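PDB 1GL4: nidogen-1, which is a sulfated basement-membrane glycoprotein that associates tightly with laminin, also binds collagen IV and perlecan, and is represented here by its first EGF-like domain and G2 beta-barrel. Local coordinates for residues T7-C15 with C21-C30; V198-V209 with S220-I231. All coordinates share one frame; numbering follows the deposited sequence.

Contact 1: residues T7-C15 with C21-C30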
loop_
_atom_site.group_PDB
_atom_site.type_symbol
_atom_site.label_atom_id
_atom_site.label_comp_id
_atom_site.label_asym_id
_atom_site.label_seq_id
_atom_site.Cartn_x
_atom_site.Cartn_y
_atom_site.Cartn_z
ATOM N N THR A 7 32.269 -11.477 -12.055
ATOM C CA THR A 7 31.599 -12.401 -13.019
ATOM C C THR A 7 30.612 -13.325 -12.305
ATOM O O THR A 7 30.600 -13.411 -11.076
ATOM C CB THR A 7 32.625 -13.281 -13.750
ATOM O OG1 THR A 7 33.239 -14.172 -12.811
ATOM C CG2 THR A 7 33.695 -12.421 -14.407
ATOM N N CYS A 8 29.789 -14.018 -13.084
ATOM C CA CYS A 8 28.801 -14.929 -12.521
ATOM C C CYS A 8 29.464 -16.059 -11.747
ATOM O O CYS A 8 29.080 -16.355 -10.615
ATOM C CB CYS A 8 27.918 -15.508 -13.629
ATOM S SG CYS A 8 26.859 -14.265 -14.436
ATOM N N ALA A 9 30.467 -16.681 -12.357
ATOM C CA ALA A 9 31.184 -17.781 -11.725
ATOM C C ALA A 9 31.671 -17.411 -10.326
ATOM O O ALA A 9 31.924 -18.285 -9.497
ATOM C CB ALA A 9 32.366 -18.200 -12.597
ATOM N N ASN A 10 31.792 -16.114 -10.060
ATOM C CA ASN A 10 32.261 -15.650 -8.759
ATOM C C ASN A 10 31.173 -15.042 -7.879
ATOM O O ASN A 10 31.220 -15.171 -6.655
ATOM C CB ASN A 10 33.379 -14.623 -8.942
ATOM C CG ASN A 10 34.530 -15.155 -9.766
ATOM O OD1 ASN A 10 35.095 -16.205 -9.458
ATOM N ND2 ASN A 10 34.888 -14.431 -10.821
ATOM N N ASN A 11 30.193 -14.385 -8.493
ATOM C CA ASN A 11 29.137 -13.744 -7.718
ATOM C C ASN A 11 27.700 -14.070 -8.119
ATOM O O ASN A 11 26.841 -13.188 -8.137
ATOM C CB ASN A 11 29.341 -12.227 -7.744
ATOM C CG ASN A 11 30.656 -11.808 -7.122
ATOM O OD1 ASN A 11 30.856 -11.946 -5.915
ATOM N ND2 ASN A 11 31.567 -11.300 -7.945
ATOM N N ARG A 12 27.433 -15.332 -8.434
ATOM C CA ARG A 12 26.081 -15.739 -8.799
ATOM C C ARG A 12 25.165 -15.581 -7.588
ATOM O O ARG A 12 23.982 -15.271 -7.728
ATOM C CB ARG A 12 26.064 -17.199 -9.258
ATOM C CG ARG A 12 26.341 -17.398 -10.733
ATOM C CD ARG A 12 26.387 -18.878 -11.089
ATOM N NE ARG A 12 26.401 -19.088 -12.534
ATOM C CZ ARG A 12 25.376 -18.821 -13.338
ATOM N NH1 ARG A 12 24.247 -18.334 -12.839
ATOM N NH2 ARG A 12 25.481 -19.033 -14.644
ATOM N N HIS A 13 25.726 -15.791 -6.401
ATOM C CA HIS A 13 24.967 -15.691 -5.158
ATOM C C HIS A 13 24.351 -14.309 -4.952
ATOM O O HIS A 13 23.475 -14.132 -4.106
ATOM C CB HIS A 13 25.863 -16.030 -3.965
ATOM C CG HIS A 13 26.970 -15.046 -3.743
ATOM N ND1 HIS A 13 28.035 -14.916 -4.608
ATOM C CD2 HIS A 13 27.167 -14.133 -2.762
ATOM C CE1 HIS A 13 28.841 -13.964 -4.170
ATOM N NE2 HIS A 13 28.336 -13.473 -3.051
ATOM N N GLN A 14 24.818 -13.330 -5.720
ATOM C CA GLN A 14 24.298 -11.972 -5.615
ATOM C C GLN A 14 22.891 -11.902 -6.200
ATOM O O GLN A 14 22.100 -11.028 -5.847
ATOM C CB GLN A 14 25.210 -10.993 -6.361
ATOM C CG GLN A 14 26.590 -10.822 -5.748
ATOM C CD GLN A 14 26.539 -10.179 -4.378
ATOM O OE1 GLN A 14 26.025 -10.765 -3.423
ATOM N NE2 GLN A 14 27.067 -8.964 -4.275
ATOM N N CYS A 15 22.588 -12.836 -7.096
ATOM C CA CYS A 15 21.288 -12.890 -7.749
ATOM C C CYS A 15 20.244 -13.642 -6.926
ATOM O O CYS A 15 20.573 -14.391 -6.006
ATOM C CB CYS A 15 21.407 -13.578 -9.114
ATOM S SG CYS A 15 22.468 -12.773 -10.361
ATOM N N CYS A 21 21.927 -15.348 -14.250
ATOM C CA CYS A 21 23.085 -14.461 -14.249
ATOM C C CYS A 21 23.701 -14.440 -15.643
ATOM O O CYS A 21 23.727 -15.458 -16.328
ATOM C CB CYS A 21 24.127 -14.946 -13.239
ATOM S SG CYS A 21 25.511 -13.788 -12.986
ATOM N N ARG A 22 24.191 -13.278 -16.062
ATOM C CA ARG A 22 24.807 -13.149 -17.377
ATOM C C ARG A 22 26.028 -12.243 -17.284
ATOM O O ARG A 22 25.998 -11.215 -16.608
ATOM C CB ARG A 22 23.810 -12.565 -18.379
ATOM C CG ARG A 22 22.482 -13.300 -18.437
ATOM C CD ARG A 22 21.581 -12.726 -19.520
ATOM N NE ARG A 22 20.187 -13.136 -19.356
ATOM C CZ ARG A 22 19.768 -14.398 -19.332
ATOM N NH1 ARG A 22 20.635 -15.393 -19.461
ATOM N NH2 ARG A 22 18.478 -14.663 -19.179
ATOM N N ASP A 23 27.105 -12.630 -17.960
ATOM C CA ASP A 23 28.332 -11.844 -17.935
ATOM C C ASP A 23 28.411 -10.842 -19.080
ATOM O O ASP A 23 27.874 -11.068 -20.165
ATOM C CB ASP A 23 29.548 -12.769 -17.978
ATOM C CG ASP A 23 29.691 -13.602 -16.721
ATOM O OD1 ASP A 23 29.882 -13.014 -15.634
ATOM O OD2 ASP A 23 29.612 -14.844 -16.821
ATOM N N TYR A 24 29.080 -9.726 -18.820
ATOM C CA TYR A 24 29.259 -8.681 -19.816
ATOM C C TYR A 24 30.678 -8.144 -19.718
ATOM O O TYR A 24 31.412 -8.469 -18.783
ATOM C CB TYR A 24 28.255 -7.544 -19.601
ATOM C CG TYR A 24 26.812 -7.981 -19.691
ATOM C CD1 TYR A 24 26.188 -8.619 -18.620
ATOM C CD2 TYR A 24 26.078 -7.792 -20.862
ATOM C CE1 TYR A 24 24.868 -9.060 -18.711
ATOM C CE2 TYR A 24 24.759 -8.231 -20.966
ATOM C CZ TYR A 24 24.161 -8.864 -19.886
ATOM O OH TYR A 24 22.859 -9.306 -19.981
ATOM N N ALA A 25 31.059 -7.318 -20.685
ATOM C CA ALA A 25 32.394 -6.743 -20.721
ATOM C C ALA A 25 32.858 -6.229 -19.362
ATOM O O ALA A 25 33.893 -6.658 -18.849
ATOM C CB ALA A 25 32.442 -5.615 -21.748
ATOM N N THR A 26 32.082 -5.323 -18.777
ATOM C CA THR A 26 32.429 -4.721 -17.494
ATOM C C THR A 26 31.915 -5.438 -16.250
ATOM O O THR A 26 32.374 -5.162 -15.140
ATOM C CB THR A 26 31.947 -3.263 -17.435
ATOM O OG1 THR A 26 30.556 -3.211 -17.776
ATOM C CG2 THR A 26 32.736 -2.401 -18.410
ATOM N N GLY A 27 30.960 -6.346 -16.423
ATOM C CA GLY A 27 30.432 -7.056 -15.271
ATOM C C GLY A 27 29.230 -7.919 -15.588
ATOM O O GLY A 27 28.926 -8.168 -16.751
ATOM N N PHE A 28 28.541 -8.376 -14.548
ATOM C CA PHE A 28 27.367 -9.222 -14.725
ATOM C C PHE A 28 26.101 -8.545 -14.205
ATOM O O PHE A 28 26.170 -7.592 -13.427
ATOM C CB PHE A 28 27.554 -10.542 -13.980
ATOM C CG PHE A 28 27.553 -10.391 -12.486
ATOM C CD1 PHE A 28 28.682 -9.928 -11.819
ATOM C CD2 PHE A 28 26.403 -10.667 -11.749
ATOM C CE1 PHE A 28 28.668 -9.741 -10.436
ATOM C CE2 PHE A 28 26.376 -10.482 -10.367
ATOM C CZ PHE A 28 27.512 -10.017 -9.710
ATOM N N CYS A 29 24.951 -9.057 -14.641
ATOM C CA CYS A 29 23.645 -8.558 -14.222
ATOM C C CYS A 29 22.710 -9.746 -13.986
ATOM O O CYS A 29 22.893 -10.818 -14.572
ATOM C CB CYS A 29 23.030 -7.642 -15.286
ATOM S SG CYS A 29 23.919 -6.080 -15.574
ATOM N N CYS A 30 21.711 -9.543 -13.129
ATOM C CA CYS A 30 20.734 -10.578 -12.797
ATOM C C CYS A 30 19.394 -10.275 -13.465
ATOM O O CYS A 30 19.071 -9.112 -13.731
ATOM C CB CYS A 30 20.506 -10.639 -11.286
ATOM S SG CYS A 30 21.975 -10.811 -10.220
#
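Cys8 and Cys21, joined SG to SG at 2.0 Å with a chi3 of -91°, and Cys15 with Cys30 illustrate how an EGF-like domain replaces a large hydrophobic core with disulfides. The tight part lies around these cystines and Phe28: SG of Cys15 also rests on CB of Cys21 at 4.0 Å, and SG of Cys8 on CB of Phe28 at 3.8 Å. The Phe28 ring reaches across because CG sits between its backbone N and carbonyl carbon (chi1 69°); its CZ comes within 3.5 Å of Asn11 CB, while Thr7 O lies over one face.

The solvent side is looser. There Asp23 OD1 accepts from the backbone N of Cys8 (2.7 Å) on its syn lone pair and touches Thr7 CB, tying the start of helix 8-11 to strand 19-23. Gln14 CG meets the Phe28 ring edge, and the end of the extended Arg12 chain comes back, NH1 lying 3.4 Å from Cys21 CB. Helix 8-11 and the 3-10 turn 12-14 thus pack on one side of the hairpin of strands 19-23 and 28-32, whereas Cys29 points away from them to a disulfide with Cys236.

Contact 2: residues V198-V209 with S220-I231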
loop_
_atom_site.group_PDB
_atom_site.type_symbol
_atom_site.label_atom_id
_atom_site.label_comp_id
_atom_site.label_asym_id
_atom_site.label_seq_id
_atom_site.Cartn_x
_atom_site.Cartn_y
_atom_site.Cartn_z
ATOM N N VAL A 198 16.969 7.881 -10.764
ATOM C CA VAL A 198 16.281 8.764 -9.831
ATOM C C VAL A 198 14.858 9.010 -10.331
ATOM O O VAL A 198 14.649 9.358 -11.497
ATOM C CB VAL A 198 17.012 10.125 -9.669
ATOM C CG1 VAL A 198 16.314 10.963 -8.598
ATOM C CG2 VAL A 198 18.462 9.895 -9.292
ATOM N N ILE A 199 13.879 8.804 -9.453
ATOM C CA ILE A 199 12.478 9.017 -9.807
ATOM C C ILE A 199 11.875 10.080 -8.887
ATOM O O ILE A 199 11.954 9.972 -7.660
ATOM C CB ILE A 199 11.671 7.688 -9.715
ATOM C CG1 ILE A 199 12.097 6.747 -10.849
ATOM C CG2 ILE A 199 10.171 7.965 -9.799
ATOM C CD1 ILE A 199 11.520 5.328 -10.746
ATOM N N THR A 200 11.290 11.115 -9.493
ATOM C CA THR A 200 10.692 12.224 -8.753
ATOM C C THR A 200 9.232 12.464 -9.136
ATOM O O THR A 200 8.793 12.085 -10.227
ATOM C CB THR A 200 11.456 13.553 -9.013
ATOM O OG1 THR A 200 11.506 13.803 -10.425
ATOM C CG2 THR A 200 12.871 13.488 -8.468
ATOM N N SER A 201 8.489 13.098 -8.232
ATOM C CA SER A 201 7.088 13.434 -8.480
ATOM C C SER A 201 6.629 14.528 -7.525
ATOM O O SER A 201 7.073 14.603 -6.375
ATOM C CB SER A 201 6.179 12.214 -8.297
ATOM O OG SER A 201 5.992 11.919 -6.925
ATOM N N SER A 202 5.741 15.383 -8.011
ATOM C CA SER A 202 5.193 16.462 -7.200
ATOM C C SER A 202 3.715 16.519 -7.551
ATOM O O SER A 202 3.352 16.449 -8.727
ATOM C CB SER A 202 5.881 17.787 -7.537
ATOM O OG SER A 202 5.450 18.817 -6.664
ATOM N N SER A 203 2.866 16.635 -6.535
ATOM C CA SER A 203 1.428 16.656 -6.751
ATOM C C SER A 203 0.692 17.487 -5.707
ATOM O O SER A 203 0.959 17.380 -4.509
ATOM C CB SER A 203 0.895 15.214 -6.739
ATOM O OG SER A 203 -0.523 15.170 -6.731
ATOM N N THR A 204 -0.230 18.321 -6.177
ATOM C CA THR A 204 -1.036 19.164 -5.302
ATOM C C THR A 204 -2.456 18.610 -5.369
ATOM O O THR A 204 -3.060 18.584 -6.439
ATOM C CB THR A 204 -1.018 20.638 -5.773
ATOM O OG1 THR A 204 0.335 21.115 -5.789
ATOM C CG2 THR A 204 -1.839 21.519 -4.829
ATOM N N ARG A 205 -2.977 18.152 -4.229
ATOM C CA ARG A 205 -4.313 17.567 -4.170
ATOM C C ARG A 205 -5.141 18.096 -3.003
ATOM O O ARG A 205 -4.626 18.763 -2.107
ATOM C CB ARG A 205 -4.215 16.038 -4.027
ATOM C CG ARG A 205 -3.344 15.346 -5.052
ATOM C CD ARG A 205 -3.607 13.838 -5.060
ATOM N NE ARG A 205 -2.959 13.109 -3.971
ATOM C CZ ARG A 205 -1.674 12.756 -3.962
ATOM N NH1 ARG A 205 -0.881 13.071 -4.982
ATOM N NH2 ARG A 205 -1.187 12.047 -2.949
ATOM N N GLU A 206 -6.431 17.782 -3.010
ATOM C CA GLU A 206 -7.303 18.217 -1.931
ATOM C C GLU A 206 -7.886 16.993 -1.227
ATOM O O GLU A 206 -7.923 15.898 -1.790
ATOM C CB GLU A 206 -8.437 19.101 -2.470
ATOM C CG GLU A 206 -9.505 18.353 -3.245
ATOM C CD GLU A 206 -10.720 19.214 -3.578
ATOM O OE1 GLU A 206 -11.750 18.638 -3.988
ATOM O OE2 GLU A 206 -10.649 20.456 -3.436
ATOM N N TYR A 207 -8.320 17.187 0.013
ATOM C CA TYR A 207 -8.930 16.123 0.795
ATOM C C TYR A 207 -10.052 16.751 1.614
ATOM O O TYR A 207 -10.028 17.953 1.902
ATOM C CB TYR A 207 -7.888 15.446 1.698
ATOM C CG TYR A 207 -7.185 16.365 2.675
ATOM C CD1 TYR A 207 -7.664 16.531 3.970
ATOM C CD2 TYR A 207 -6.045 17.077 2.298
ATOM C CE1 TYR A 207 -7.028 17.384 4.873
ATOM C CE2 TYR A 207 -5.405 17.939 3.191
ATOM C CZ TYR A 207 -5.903 18.088 4.472
ATOM O OH TYR A 207 -5.305 18.966 5.348
ATOM N N THR A 208 -11.044 15.947 1.968
ATOM C CA THR A 208 -12.181 16.451 2.722
ATOM C C THR A 208 -12.226 15.930 4.145
ATOM O O THR A 208 -11.997 14.747 4.381
ATOM C CB THR A 208 -13.500 16.066 2.034
ATOM O OG1 THR A 208 -13.529 16.621 0.718
ATOM C CG2 THR A 208 -14.704 16.592 2.834
ATOM N N VAL A 209 -12.522 16.825 5.087
ATOM C CA VAL A 209 -12.632 16.460 6.497
ATOM C C VAL A 209 -14.095 16.499 6.942
ATOM O O VAL A 209 -14.752 17.540 6.861
ATOM C CB VAL A 209 -11.835 17.424 7.407
ATOM C CG1 VAL A 209 -12.031 17.039 8.867
ATOM C CG2 VAL A 209 -10.355 17.387 7.048
ATOM N N SER A 220 -18.972 19.647 6.240
ATOM C CA SER A 220 -17.606 19.214 5.934
ATOM C C SER A 220 -16.792 20.344 5.306
ATOM O O SER A 220 -17.356 21.336 4.829
ATOM C CB SER A 220 -17.641 18.017 4.980
ATOM O OG SER A 220 -18.238 18.375 3.743
ATOM N N HIS A 221 -15.469 20.189 5.300
ATOM C CA HIS A 221 -14.581 21.201 4.737
ATOM C C HIS A 221 -13.362 20.584 4.051
ATOM O O HIS A 221 -12.823 19.572 4.497
ATOM C CB HIS A 221 -14.137 22.175 5.831
ATOM C CG HIS A 221 -13.811 21.515 7.135
ATOM N ND1 HIS A 221 -12.520 21.251 7.537
ATOM C CD2 HIS A 221 -14.613 21.080 8.136
ATOM C CE1 HIS A 221 -12.540 20.685 8.731
ATOM N NE2 HIS A 221 -13.798 20.568 9.116
ATOM N N THR A 222 -12.934 21.217 2.965
ATOM C CA THR A 222 -11.806 20.742 2.178
ATOM C C THR A 222 -10.514 21.492 2.460
ATOM O O THR A 222 -10.526 22.655 2.875
ATOM C CB THR A 222 -12.108 20.870 0.685
ATOM O OG1 THR A 222 -12.356 22.249 0.375
ATOM C CG2 THR A 222 -13.328 20.045 0.322
ATOM N N HIS A 223 -9.394 20.818 2.222
ATOM C CA HIS A 223 -8.084 21.412 2.440
ATOM C C HIS A 223 -7.150 20.888 1.354
ATOM O O HIS A 223 -7.427 19.862 0.738
ATOM C CB HIS A 223 -7.583 21.061 3.844
ATOM C CG HIS A 223 -8.487 21.554 4.934
ATOM N ND1 HIS A 223 -8.551 22.881 5.303
ATOM C CD2 HIS A 223 -9.430 20.914 5.667
ATOM C CE1 HIS A 223 -9.498 23.039 6.212
ATOM N NE2 HIS A 223 -10.048 21.861 6.450
ATOM N N ILE A 224 -6.055 21.600 1.117
ATOM C CA ILE A 224 -5.115 21.226 0.062
ATOM C C ILE A 224 -3.697 21.003 0.569
ATOM O O ILE A 224 -3.243 21.696 1.475
ATOM C CB ILE A 224 -5.030 22.346 -1.003
ATOM C CG1 ILE A 224 -6.428 22.718 -1.488
ATOM C CG2 ILE A 224 -4.145 21.901 -2.172
ATOM C CD1 ILE A 224 -6.483 24.050 -2.229
ATOM N N TYR A 225 -3.003 20.027 -0.010
ATOM C CA TYR A 225 -1.606 19.795 0.347
ATOM C C TYR A 225 -0.793 19.394 -0.870
ATOM O O TYR A 225 -1.339 18.913 -1.866
ATOM C CB TYR A 225 -1.437 18.779 1.500
ATOM C CG TYR A 225 -2.078 17.397 1.394
ATOM C CD1 TYR A 225 -2.013 16.523 2.476
ATOM C CD2 TYR A 225 -2.754 16.970 0.251
ATOM C CE1 TYR A 225 -2.598 15.266 2.438
ATOM C CE2 TYR A 225 -3.348 15.698 0.203
ATOM C CZ TYR A 225 -3.262 14.855 1.308
ATOM O OH TYR A 225 -3.851 13.609 1.305
ATOM N N GLN A 226 0.510 19.641 -0.805
ATOM C CA GLN A 226 1.402 19.317 -1.908
ATOM C C GLN A 226 2.408 18.255 -1.503
ATOM O O GLN A 226 3.140 18.423 -0.524
ATOM C CB GLN A 226 2.167 20.561 -2.374
ATOM C CG GLN A 226 3.074 20.291 -3.577
ATOM C CD GLN A 226 3.955 21.477 -3.939
ATOM O OE1 GLN A 226 4.878 21.829 -3.203
ATOM N NE2 GLN A 226 3.670 22.099 -5.078
ATOM N N TRP A 227 2.436 17.165 -2.262
ATOM C CA TRP A 227 3.370 16.074 -2.012
ATOM C C TRP A 227 4.567 16.162 -2.961
ATOM O O TRP A 227 4.402 16.354 -4.165
ATOM C CB TRP A 227 2.672 14.722 -2.187
ATOM C CG TRP A 227 1.838 14.368 -1.012
ATOM C CD1 TRP A 227 0.536 14.721 -0.789
ATOM C CD2 TRP A 227 2.277 13.683 0.164
ATOM N NE1 TRP A 227 0.141 14.303 0.460
ATOM C CE2 TRP A 227 1.191 13.664 1.067
ATOM C CE3 TRP A 227 3.486 13.088 0.546
ATOM C CZ2 TRP A 227 1.279 13.072 2.333
ATOM C CZ3 TRP A 227 3.574 12.499 1.807
ATOM C CH2 TRP A 227 2.478 12.497 2.683
ATOM N N ARG A 228 5.765 16.032 -2.404
ATOM C CA ARG A 228 6.998 16.097 -3.187
ATOM C C ARG A 228 7.870 14.910 -2.772
ATOM O O ARG A 228 8.099 14.708 -1.585
ATOM C CB ARG A 228 7.732 17.412 -2.890
ATOM C CG ARG A 228 6.897 18.675 -3.126
ATOM C CD ARG A 228 7.701 19.955 -2.842
ATOM N NE ARG A 228 8.059 20.094 -1.430
ATOM C CZ ARG A 228 7.218 20.481 -0.473
ATOM N NH1 ARG A 228 5.954 20.778 -0.763
ATOM N NH2 ARG A 228 7.637 20.565 0.781
ATOM N N GLN A 229 8.355 14.122 -3.731
ATOM C CA GLN A 229 9.180 12.973 -3.363
ATOM C C GLN A 229 10.307 12.607 -4.335
ATOM O O GLN A 229 10.221 12.832 -5.547
ATOM C CB GLN A 229 8.279 11.749 -3.109
ATOM C CG GLN A 229 7.533 11.225 -4.334
ATOM C CD GLN A 229 6.388 10.271 -3.979
ATOM O OE1 GLN A 229 6.536 9.376 -3.142
ATOM N NE2 GLN A 229 5.242 10.458 -4.631
ATOM N N THR A 230 11.375 12.048 -3.777
ATOM C CA THR A 230 12.532 11.627 -4.558
ATOM C C THR A 230 12.837 10.181 -4.184
ATOM O O THR A 230 13.064 9.858 -3.018
ATOM C CB THR A 230 13.744 12.518 -4.264
ATOM O OG1 THR A 230 13.454 13.855 -4.696
ATOM C CG2 THR A 230 14.984 12.007 -4.999
ATOM N N ILE A 231 12.827 9.321 -5.191
ATOM C CA ILE A 231 13.062 7.895 -5.015
ATOM C C ILE A 231 14.393 7.497 -5.665
ATOM O O ILE A 231 14.559 7.630 -6.874
ATOM C CB ILE A 231 11.883 7.109 -5.640
ATOM C CG1 ILE A 231 10.600 7.441 -4.862
ATOM C CG2 ILE A 231 12.163 5.604 -5.631
ATOM C CD1 ILE A 231 9.319 6.939 -5.504
HETATM O O HOH W 1 -4.062 12.312 -1.153
#
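Ile199 and Ile231 open a long beta hairpin of the nidogen G2 beta-barrel, a fold of the GFP clan, in which residues 198-209 and 221-231 run antiparallel, their directions 168° apart. Twelve backbone hydrogen bonds join the segments without a bulge, from the Ile199-Ile231 pair to Val209-His221. Between them lie non-hydrogen-bonded pairs such as Ser202-Arg228, with CA-H...O contacts alongside, for instance Ser202 CA to Trp227 O at 3.1 Å.

Aromatic contacts gather on the face that carries Tyr207, His223, Tyr225 and Trp227. CD2 of Tyr207 lies over the centre of the Tyr225 ring, 3.7 Å from its CE2, although the two planes are inclined by 48°. The indole NE1 of Trp227 covers the opposite face, so Tyr225 is held between two side chains. Farther along, the phenol end of Tyr207 reaches the next strand because its CG sits between backbone N and carbonyl carbon (chi1 58°), bringing OH to 3.4 Å from His223 CB. Val209 CB makes an off-centre CH-pi contact with the His221 ring. Val140, Phe142 and Pro107 also pack on this face.

Polar groups complete the account. ND1 of His221 and NE2 of His223 share a hydrogen bond of 2.8 Å within their strand. On the other face, which carries Thr204, Gln226 and Arg228, Arg228 NH1 donates to Gln226 OE1, and its NH2 forms a salt bridge with Glu139. Back on the aromatic face, Arg205 lays its guanidinium almost parallel to the indole, NH2 being 3.8 Å from Trp227 CD1, while NH1 donates to Ser203 OG and forms a salt bridge with Glu190. Tyr225 OH hydrogen-bonds to Pro104 O, and a water accepts from Arg205 NE at 3.1 Å and donates to Tyr225 OH at 2.8 Å.

In the fold
Contact 1 and contact 2 show two ways of stabilising a small part of a modular matrix protein: disulfides in the EGF-like domain, and continuous strand pairing in the G2 barrel. They do not touch; their centres are 41 Å apart and their nearest atoms about 16 Å, on opposite sides of the chain's centre. Besides the chain itself, a disulfide ties the two modules, since Cys29 of contact 1 is bonded to Cys236, five residues beyond the end of segment 220-231. Neither contact includes the perlecan-binding residues His77, Tyr79 and Arg268 or the zinc ligands Asp159, His161 and His163; both lie away from these sites.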